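Local coordinates for protein betaine aldehyde dehydrogenase (Staphylococcus aureus subsp. aureus COL, PDB 4QTO) that oxidises betaine aldehyde to glycine betaine, with NAD as the probable electron acceptor, as a member of the aldehyde dehydrogenase family, at residues V337-G343 and F395-V400; G305-Q311 and F416-V420; I287-D291 and K453-V457. All blocks are in the same frame, centred on the assembly; numbering follows the deposited sequence.

Interaction 1: V337-G343 and F395-V400; sequences VKKIKLG and FFEPTV
Apolar side-chain packing, centred on Pro398 and Leu342, joins the chain leaving helix 323-337 to the loop that runs into strand 399-402, on one flank of the seven-stranded sheet. A type I turn from Val337 to Ile340, closed by the backbone bond from Ile340 N to Val337 O, folds the first segment so that Val337, Ile340 and Leu342 all send their CB toward the second. The ring of Pro398 collects all three. Val337 CG1, set anti to its backbone N (chi1 168°), lies 3.8 Å from Pro398 CB and also rests on the carbonyl O of that residue. The other branch, CG2, extends the contact onto the strand, meeting Val400 CG2 at 3.8 Å. Ile340 slides past the proline in the opposite direction, its CD1 3.9 Å from Pro398 CB, whereas Leu342 CD1 meets Pro398 CD tip to tip at 3.8 Å. The second leucine methyl, CD2, passes above the Phe396 carbonyl. Farther along, Leu342 CG lies 4.2 Å from Phe395 CD1, and the edge of this ring points at the backbone, with Gly343 O in the ring plane 3.4 Å from Phe395 CZ. Tyr306 of helix 294-306 also touches Val337, Pro398 and Val400, while Phe518 of a second subunit packs on Ile340. Polar groups bond around this core: Thr399 OG1 donates to Glu397 O at 2.7 Å from above the carbonyl plane, and Arg387 and Arg361 take up the carbonyls of Leu342 and Phe395. Cohesion between the two segments therefore comes from the fit of branched aliphatic side chains around the proline ring and from the weakly polar edge of one phenyl ring, while directional bonds to neighbouring loops and helices fix each backbone.

Interaction 2: G305-Q311 and F416-V420; sequences GYFHAGQ and FGPVV
Gly310 and the Gly417-Pro418 peptide meet almost backbone to backbone, and here the packing is tight. Gly310, at positive phi and without a side chain, lets its CA come close enough to point a hydrogen at Gly417 O (3.4 Å from CA, 156° at the hydrogen). Beside it Ala309 O presses against the peptide bond before Pro418, 2.8 Å from Pro418 N, which has no hydrogen to give. Pro418 is the centre of an inverse gamma turn, and its own carbonyl O lies in the plane of the Tyr306 ring, 3.4 Å from CE1. Tyr306 then crosses Val420 at about a right angle, and its hydroxyl bonds to Thr399 O on the neighbouring strand. Elsewhere the segments meet through water rather than directly: one water lies in bonding distance of Gly305 O and Val419 O, a second of Gly310 O (2.6 Å) and Gly417 O. At the far end Phe416, whose side chain lies about 4 Å from a bound PEG molecule in the active site, lays one ring face over the carbonyl carbon of Gln311, two residues before the modified Cys313. Gln311 NE2 donates to His308 O (3.2 Å) from the face opposite Gln311 N, and its OE1 accepts from Ile356 N. With carbonyls facing carbonyls across the contact, waters and a C-H group mediate between them, which probably eases their mutual repulsion.

Interaction 3: I287-D291 and K453-V457; sequences IIFDD and KAQRV
Lys453 leaves its helix with CG anti to the backbone N (chi1 178°) and bends at chi3 (68°), a turn that carries CE over the ring of Phe289 and NZ on to Asp291. Lys453 CE makes a CH-pi contact, 3.9 Å from the centroid of the Phe289 ring and 18° off its normal, somewhat toward the rim at CD1. Beyond it the ammonium forms a salt bridge with Asp291, whose two carboxylate oxygens lie equally far from NZ, OD2 at 3.2 Å; both hydrogen bonds are weak. Water reinforces the pair: one molecule accepts from Lys453 NZ (2.7 Å) and donates to Asp290 OD1, and a second links NZ to Asp291 OD2. Ser448 OG also bonds to Asp291 OD1, tying the carboxylate to the chain beyond strand 443-447. Strand 285-288 lies beside that strand in the seven-stranded sheet, a largely parallel alpha/beta layer, and helix 451-460, the connection in the beta-alpha-beta crossover from strand 443-447 to strand 465-468, packs against its side chains. Deeper in, the interface is purely apolar. Val457, one helical turn after Lys453, slides CG2 past the far end of the phenyl ring, 3.9 Å from Phe289 CZ, and its CG1 meets Ile287 CD1 tip to tip at 4.2 Å. Phe425 packs edge-to-face with Phe289, and Ala431 and Ala435 of helix 428-436 adjoin Ile287.

All three interactions hang on the same seven-stranded sheet, through different strands. Interactions 1 and 2 are neighbours, reaching the adjacent strands 399-402 and 419-425, and they touch directly: Thr399 N bonds to Pro418 O, and Tyr306 packs against residues of both. Interaction 3 lies apart, its centre 28 Å from that of interaction 1 and 23 Å from that of interaction 2. Place and chemistry go together. Interaction 1 is mostly buried and apolar; interaction 2, closest to the centre of the chain and beside the PEG of the active site, matches backbone carbonyls through waters; interaction 3 grades from an aliphatic-aromatic interior to a hydrated salt bridge between partly exposed residues.

Interaction 1: V337-G343 and F395-V400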
loop_
_atom_site.group_PDB
_atom_site.type_symbol
_atom_site.label_atom_id
_atom_site.label_comp_id
_atom_site.label_asym_id
_atom_site.label_seq_id
_atom_site.Cartn_x
_atom_site.Cartn_y
_atom_site.Cartn_z
ATOM N N VAL A 337 19.862 -37.246 -19.932
ATOM C CA VAL A 337 19.420 -37.984 -18.748
ATOM C C VAL A 337 20.327 -39.190 -18.509
ATOM O O VAL A 337 20.646 -39.511 -17.362
ATOM C CB VAL A 337 17.933 -38.373 -18.827
ATOM C CG1 VAL A 337 17.553 -39.378 -17.750
ATOM C CG2 VAL A 337 17.081 -37.123 -18.697
ATOM N N LYS A 338 20.783 -39.812 -19.593
ATOM C CA LYS A 338 21.692 -40.968 -19.487
ATOM C C LYS A 338 23.030 -40.640 -18.831
ATOM O O LYS A 338 23.709 -41.548 -18.320
ATOM C CB LYS A 338 21.976 -41.562 -20.873
ATOM C CG LYS A 338 20.775 -42.238 -21.511
ATOM C CD LYS A 338 21.107 -42.669 -22.929
ATOM C CE LYS A 338 19.939 -43.397 -23.567
ATOM N NZ LYS A 338 20.259 -43.759 -24.974
ATOM N N LYS A 339 23.426 -39.373 -18.843
ATOM C CA LYS A 339 24.701 -38.931 -18.310
ATOM C C LYS A 339 24.633 -38.398 -16.876
ATOM O O LYS A 339 25.661 -38.077 -16.313
ATOM C CB LYS A 339 25.276 -37.826 -19.187
ATOM C CG LYS A 339 25.470 -38.191 -20.664
ATOM C CD LYS A 339 26.055 -37.002 -21.404
ATOM C CE LYS A 339 25.997 -37.161 -22.913
ATOM N NZ LYS A 339 26.707 -38.374 -23.367
ATOM N N ILE A 340 23.433 -38.255 -16.307
ATOM C CA ILE A 340 23.284 -37.718 -14.961
ATOM C C ILE A 340 24.043 -38.575 -13.956
ATOM O O ILE A 340 23.896 -39.799 -13.946
ATOM C CB ILE A 340 21.800 -37.590 -14.550
ATOM C CG1 ILE A 340 21.092 -36.531 -15.432
ATOM C CG2 ILE A 340 21.668 -37.231 -13.084
ATOM C CD1 ILE A 340 19.617 -36.378 -15.151
ATOM N N LYS A 341 24.867 -37.927 -13.136
ATOM C CA LYS A 341 25.698 -38.616 -12.170
ATOM C C LYS A 341 25.009 -38.813 -10.820
ATOM O O LYS A 341 24.752 -37.837 -10.102
ATOM C CB LYS A 341 27.007 -37.838 -11.986
ATOM C CG LYS A 341 27.893 -37.815 -13.228
ATOM C CD LYS A 341 29.262 -37.193 -12.921
ATOM C CE LYS A 341 30.312 -37.535 -13.969
ATOM N NZ LYS A 341 29.912 -37.100 -15.326
ATOM N N LEU A 342 24.720 -40.061 -10.483
ATOM C CA LEU A 342 24.112 -40.415 -9.197
ATOM C C LEU A 342 25.172 -40.752 -8.173
ATOM O O LEU A 342 26.193 -41.361 -8.498
ATOM C CB LEU A 342 23.167 -41.620 -9.350
ATOM C CG LEU A 342 21.692 -41.316 -9.695
ATOM C CD1 LEU A 342 21.510 -40.345 -10.836
ATOM C CD2 LEU A 342 20.955 -42.633 -9.967
ATOM N N GLY A 343 24.910 -40.397 -6.921
ATOM C CA GLY A 343 25.844 -40.735 -5.865
ATOM C C GLY A 343 25.551 -40.063 -4.533
ATOM O O GLY A 343 24.462 -39.576 -4.289
ATOM N N PHE A 395 18.265 -45.154 -4.214
ATOM C CA PHE A 395 18.357 -44.544 -5.524
ATOM C C PHE A 395 17.281 -45.012 -6.502
ATOM O O PHE A 395 16.768 -46.147 -6.435
ATOM C CB PHE A 395 19.750 -44.747 -6.116
ATOM C CG PHE A 395 20.810 -43.973 -5.413
ATOM C CD1 PHE A 395 21.075 -42.664 -5.798
ATOM C CD2 PHE A 395 21.493 -44.514 -4.352
ATOM C CE1 PHE A 395 22.037 -41.921 -5.135
ATOM C CE2 PHE A 395 22.441 -43.775 -3.686
ATOM C CZ PHE A 395 22.727 -42.482 -4.095
ATOM N N PHE A 396 16.926 -44.087 -7.387
ATOM C CA PHE A 396 15.985 -44.366 -8.457
ATOM C C PHE A 396 16.503 -43.586 -9.672
ATOM O O PHE A 396 16.868 -42.423 -9.540
ATOM C CB PHE A 396 14.558 -43.998 -8.102
ATOM C CG PHE A 396 13.557 -44.581 -9.060
ATOM C CD1 PHE A 396 13.084 -45.869 -8.866
ATOM C CD2 PHE A 396 13.129 -43.871 -10.137
ATOM C CE1 PHE A 396 12.200 -46.442 -9.763
ATOM C CE2 PHE A 396 12.232 -44.430 -11.028
ATOM C CZ PHE A 396 11.777 -45.702 -10.848
ATOM N N GLU A 397 16.572 -44.255 -10.822
ATOM C CA GLU A 397 17.149 -43.628 -11.991
ATOM C C GLU A 397 16.335 -42.442 -12.500
ATOM O O GLU A 397 15.109 -42.478 -12.461
ATOM C CB GLU A 397 17.262 -44.620 -13.123
ATOM C CG GLU A 397 18.291 -45.719 -12.897
ATOM C CD GLU A 397 18.241 -46.804 -13.981
ATOM O OE1 GLU A 397 17.225 -46.939 -14.731
ATOM O OE2 GLU A 397 19.213 -47.588 -14.020
ATOM N N PRO A 398 17.020 -41.405 -13.011
ATOM C CA PRO A 398 16.261 -40.308 -13.624
ATOM C C PRO A 398 15.541 -40.875 -14.831
ATOM O O PRO A 398 16.119 -41.650 -15.633
ATOM C CB PRO A 398 17.313 -39.263 -13.970
ATOM C CG PRO A 398 18.600 -40.009 -13.985
ATOM C CD PRO A 398 18.461 -41.146 -12.994
ATOM N N THR A 399 14.279 -40.484 -14.968
ATOM C CA THR A 399 13.380 -41.128 -15.903
ATOM C C THR A 399 12.642 -40.148 -16.796
ATOM O O THR A 399 12.242 -39.060 -16.339
ATOM C CB THR A 399 12.343 -41.907 -15.057
ATOM O OG1 THR A 399 13.024 -42.823 -14.178
ATOM C CG2 THR A 399 11.338 -42.655 -15.893
ATOM N N VAL A 400 12.467 -40.515 -18.069
ATOM C CA VAL A 400 11.680 -39.719 -19.016
ATOM C C VAL A 400 10.577 -40.645 -19.566
ATOM O O VAL A 400 10.856 -41.755 -20.041
ATOM C CB VAL A 400 12.498 -39.202 -20.211
ATOM C CG1 VAL A 400 11.610 -38.386 -21.151
ATOM C CG2 VAL A 400 13.685 -38.377 -19.731
#

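Interaction 2: G305-Q311 and F416-V420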
loop_
_atom_site.group_PDB
_atom_site.type_symbol
_atom_site.label_atom_id
_atom_site.label_comp_id
_atom_site.label_asym_id
_atom_site.label_seq_id
_atom_site.Cartn_x
_atom_site.Cartn_y
_atom_site.Cartn_z
ATOM N N GLY A 305 13.340 -31.176 -13.834
ATOM C CA GLY A 305 12.942 -32.516 -13.511
ATOM C C GLY A 305 13.686 -33.205 -12.387
ATOM O O GLY A 305 13.104 -34.007 -11.668
ATOM N N TYR A 306 14.970 -32.865 -12.213
ATOM C CA TYR A 306 15.879 -33.717 -11.423
ATOM C C TYR A 306 16.630 -33.124 -10.238
ATOM O O TYR A 306 17.307 -33.863 -9.517
ATOM C CB TYR A 306 16.831 -34.457 -12.388
ATOM C CG TYR A 306 16.076 -35.125 -13.524
ATOM C CD1 TYR A 306 15.232 -36.215 -13.288
ATOM C CD2 TYR A 306 16.243 -34.701 -14.838
ATOM C CE1 TYR A 306 14.532 -36.811 -14.312
ATOM C CE2 TYR A 306 15.542 -35.309 -15.885
ATOM C CZ TYR A 306 14.689 -36.349 -15.614
ATOM O OH TYR A 306 13.988 -36.937 -16.664
ATOM N N PHE A 307 16.563 -31.820 -10.033
ATOM C CA PHE A 307 17.098 -31.302 -8.775
ATOM C C PHE A 307 16.362 -32.007 -7.626
ATOM O O PHE A 307 15.156 -32.255 -7.696
ATOM C CB PHE A 307 17.001 -29.776 -8.691
ATOM C CG PHE A 307 18.206 -29.073 -9.222
ATOM C CD1 PHE A 307 19.436 -29.169 -8.539
ATOM C CD2 PHE A 307 18.152 -28.301 -10.339
ATOM C CE1 PHE A 307 20.560 -28.538 -9.011
ATOM C CE2 PHE A 307 19.283 -27.647 -10.816
ATOM C CZ PHE A 307 20.484 -27.778 -10.157
ATOM N N HIS A 308 17.130 -32.369 -6.582
ATOM C CA HIS A 308 16.651 -33.132 -5.410
ATOM C C HIS A 308 15.885 -34.372 -5.831
ATOM O O HIS A 308 14.864 -34.757 -5.227
ATOM C CB HIS A 308 15.772 -32.302 -4.472
ATOM C CG HIS A 308 15.731 -32.796 -3.056
ATOM N ND1 HIS A 308 16.266 -33.998 -2.648
ATOM C CD2 HIS A 308 15.151 -32.264 -1.957
ATOM C CE1 HIS A 308 16.057 -34.160 -1.357
ATOM N NE2 HIS A 308 15.391 -33.110 -0.910
ATOM N N ALA A 309 16.360 -35.023 -6.898
ATOM C CA ALA A 309 15.693 -36.215 -7.443
ATOM C C ALA A 309 14.205 -35.988 -7.733
ATOM O O ALA A 309 13.389 -36.899 -7.604
ATOM C CB ALA A 309 15.924 -37.427 -6.538
ATOM N N GLY A 310 13.875 -34.773 -8.137
ATOM C CA GLY A 310 12.492 -34.407 -8.467
ATOM C C GLY A 310 11.556 -34.286 -7.280
ATOM O O GLY A 310 10.346 -34.139 -7.450
ATOM N N GLN A 311 12.112 -34.249 -6.064
ATOM C CA GLN A 311 11.284 -34.212 -4.846
ATOM C C GLN A 311 11.010 -32.788 -4.423
ATOM O O GLN A 311 11.356 -32.367 -3.335
ATOM C CB GLN A 311 11.998 -34.992 -3.752
ATOM C CG GLN A 311 12.185 -36.484 -4.071
ATOM C CD GLN A 311 13.030 -37.214 -3.051
ATOM O OE1 GLN A 311 12.607 -38.232 -2.495
ATOM N NE2 GLN A 311 14.231 -36.695 -2.781
ATOM N N PHE A 416 6.420 -36.936 -7.568
ATOM C CA PHE A 416 7.403 -36.382 -6.633
ATOM C C PHE A 416 8.686 -37.210 -6.611
ATOM O O PHE A 416 9.271 -37.506 -5.557
ATOM C CB PHE A 416 6.785 -36.345 -5.252
ATOM C CG PHE A 416 7.189 -35.194 -4.422
ATOM C CD1 PHE A 416 6.679 -33.941 -4.697
ATOM C CD2 PHE A 416 8.004 -35.366 -3.317
ATOM C CE1 PHE A 416 7.001 -32.863 -3.890
ATOM C CE2 PHE A 416 8.318 -34.288 -2.502
ATOM C CZ PHE A 416 7.826 -33.044 -2.800
ATOM N N GLY A 417 9.146 -37.600 -7.790
ATOM C CA GLY A 417 10.356 -38.361 -7.941
ATOM C C GLY A 417 11.113 -37.874 -9.162
ATOM O O GLY A 417 10.675 -36.916 -9.823
ATOM N N PRO A 418 12.193 -38.588 -9.544
ATOM C CA PRO A 418 13.045 -38.109 -10.644
ATOM C C PRO A 418 12.481 -38.573 -11.960
ATOM O O PRO A 418 13.060 -39.423 -12.651
ATOM C CB PRO A 418 14.391 -38.728 -10.325
ATOM C CG PRO A 418 14.057 -39.982 -9.598
ATOM C CD PRO A 418 12.804 -39.718 -8.816
ATOM N N VAL A 419 11.317 -38.035 -12.277
ATOM C CA VAL A 419 10.532 -38.485 -13.422
ATOM C C VAL A 419 9.851 -37.296 -14.066
ATOM O O VAL A 419 9.246 -36.467 -13.359
ATOM C CB VAL A 419 9.396 -39.412 -12.933
ATOM C CG1 VAL A 419 8.521 -39.897 -14.077
ATOM C CG2 VAL A 419 9.933 -40.596 -12.128
ATOM N N VAL A 420 9.932 -37.231 -15.383
ATOM C CA VAL A 420 9.192 -36.239 -16.171
ATOM C C VAL A 420 8.404 -36.952 -17.254
ATOM O O VAL A 420 8.782 -38.031 -17.702
ATOM C CB VAL A 420 10.103 -35.183 -16.839
ATOM C CG1 VAL A 420 10.996 -34.514 -15.795
ATOM C CG2 VAL A 420 10.968 -35.770 -17.939
HETATM O O HOH W 1 10.318 -34.218 -11.884
HETATM O O HOH W 2 9.090 -34.695 -9.635
#

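Interaction 3: I287-D291 and K453-V457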
loop_
_atom_site.group_PDB
_atom_site.type_symbol
_atom_site.label_atom_id
_atom_site.label_comp_id
_atom_site.label_asym_id
_atom_site.label_seq_id
_atom_site.Cartn_x
_atom_site.Cartn_y
_atom_site.Cartn_z
ATOM N N ILE A 287 6.734 -25.394 -20.349
ATOM C CA ILE A 287 6.253 -25.215 -21.704
ATOM C C ILE A 287 7.383 -24.690 -22.601
ATOM O O ILE A 287 7.902 -23.592 -22.378
ATOM C CB ILE A 287 5.084 -24.213 -21.717
ATOM C CG1 ILE A 287 3.947 -24.710 -20.818
ATOM C CG2 ILE A 287 4.584 -23.965 -23.118
ATOM C CD1 ILE A 287 2.860 -23.695 -20.579
ATOM N N ILE A 288 7.708 -25.461 -23.625
ATOM C CA ILE A 288 8.823 -25.146 -24.515
ATOM C C ILE A 288 8.341 -24.952 -25.944
ATOM O O ILE A 288 7.868 -25.889 -26.595
ATOM C CB ILE A 288 9.863 -26.262 -24.423
ATOM C CG1 ILE A 288 10.311 -26.498 -22.965
ATOM C CG2 ILE A 288 11.040 -25.976 -25.344
ATOM C CD1 ILE A 288 11.141 -27.742 -22.796
ATOM N N PHE A 289 8.423 -23.723 -26.421
ATOM C CA PHE A 289 8.044 -23.391 -27.797
ATOM C C PHE A 289 9.166 -23.651 -28.778
ATOM O O PHE A 289 10.347 -23.731 -28.394
ATOM C CB PHE A 289 7.621 -21.936 -27.877
ATOM C CG PHE A 289 6.245 -21.675 -27.330
ATOM C CD1 PHE A 289 5.140 -21.811 -28.159
ATOM C CD2 PHE A 289 6.044 -21.335 -26.014
ATOM C CE1 PHE A 289 3.867 -21.599 -27.681
ATOM C CE2 PHE A 289 4.767 -21.103 -25.523
ATOM C CZ PHE A 289 3.664 -21.237 -26.375
ATOM N N ASP A 290 8.813 -23.743 -30.069
ATOM C CA ASP A 290 9.816 -24.005 -31.102
ATOM C C ASP A 290 10.790 -22.847 -31.305
ATOM O O ASP A 290 11.807 -23.027 -31.957
ATOM C CB ASP A 290 9.212 -24.578 -32.397
ATOM C CG ASP A 290 8.344 -23.645 -33.156
ATOM O OD1 ASP A 290 8.448 -22.403 -32.976
ATOM O OD2 ASP A 290 7.556 -24.172 -34.004
ATOM N N ASP A 291 10.502 -21.682 -30.710
ATOM C CA ASP A 291 11.399 -20.559 -30.746
ATOM C C ASP A 291 12.102 -20.272 -29.416
ATOM O O ASP A 291 12.636 -19.179 -29.213
ATOM C CB ASP A 291 10.727 -19.303 -31.305
ATOM C CG ASP A 291 9.568 -18.818 -30.468
ATOM O OD1 ASP A 291 9.208 -19.477 -29.472
ATOM O OD2 ASP A 291 9.008 -17.738 -30.821
ATOM N N LYS A 453 4.999 -13.332 -26.575
ATOM C CA LYS A 453 4.249 -14.593 -26.523
ATOM C C LYS A 453 4.337 -15.224 -25.132
ATOM O O LYS A 453 3.346 -15.699 -24.578
ATOM C CB LYS A 453 4.757 -15.578 -27.592
ATOM C CG LYS A 453 4.037 -16.929 -27.547
ATOM C CD LYS A 453 4.335 -17.771 -28.786
ATOM C CE LYS A 453 5.781 -18.223 -28.808
ATOM N NZ LYS A 453 6.129 -18.826 -30.134
ATOM N N ALA A 454 5.547 -15.258 -24.577
ATOM C CA ALA A 454 5.730 -15.829 -23.246
ATOM C C ALA A 454 4.859 -15.116 -22.222
ATOM O O ALA A 454 4.252 -15.774 -21.341
ATOM C CB ALA A 454 7.172 -15.780 -22.828
ATOM N N GLN A 455 4.784 -13.791 -22.322
ATOM C CA GLN A 455 3.946 -12.989 -21.417
ATOM C C GLN A 455 2.447 -13.321 -21.615
ATOM O O GLN A 455 1.705 -13.436 -20.646
ATOM C CB GLN A 455 4.244 -11.498 -21.606
ATOM C CG GLN A 455 5.633 -11.133 -21.063
ATOM C CD GLN A 455 6.106 -9.739 -21.355
ATOM O OE1 GLN A 455 6.613 -9.070 -20.446
ATOM N NE2 GLN A 455 5.985 -9.291 -22.622
ATOM N N ARG A 456 2.001 -13.501 -22.863
ATOM C CA ARG A 456 0.606 -13.875 -23.114
ATOM C C ARG A 456 0.270 -15.203 -22.459
ATOM O O ARG A 456 -0.790 -15.379 -21.833
ATOM C CB ARG A 456 0.265 -14.049 -24.600
ATOM C CG ARG A 456 0.163 -12.796 -25.406
ATOM C CD ARG A 456 -0.541 -13.112 -26.733
ATOM N NE ARG A 456 0.204 -14.068 -27.581
ATOM C CZ ARG A 456 1.190 -13.744 -28.414
ATOM N NH1 ARG A 456 1.647 -12.497 -28.538
ATOM N NH2 ARG A 456 1.740 -14.673 -29.180
ATOM N N VAL A 457 1.163 -16.163 -22.628
ATOM C CA VAL A 457 0.953 -17.475 -22.035
ATOM C C VAL A 457 0.960 -17.352 -20.502
ATOM O O VAL A 457 0.077 -17.884 -19.807
ATOM C CB VAL A 457 1.994 -18.481 -22.537
ATOM C CG1 VAL A 457 1.925 -19.787 -21.779
ATOM C CG2 VAL A 457 1.811 -18.697 -24.030
HETATM O O HOH W 3 6.806 -21.042 -31.576
HETATM O O HOH W 4 6.451 -16.433 -31.608
#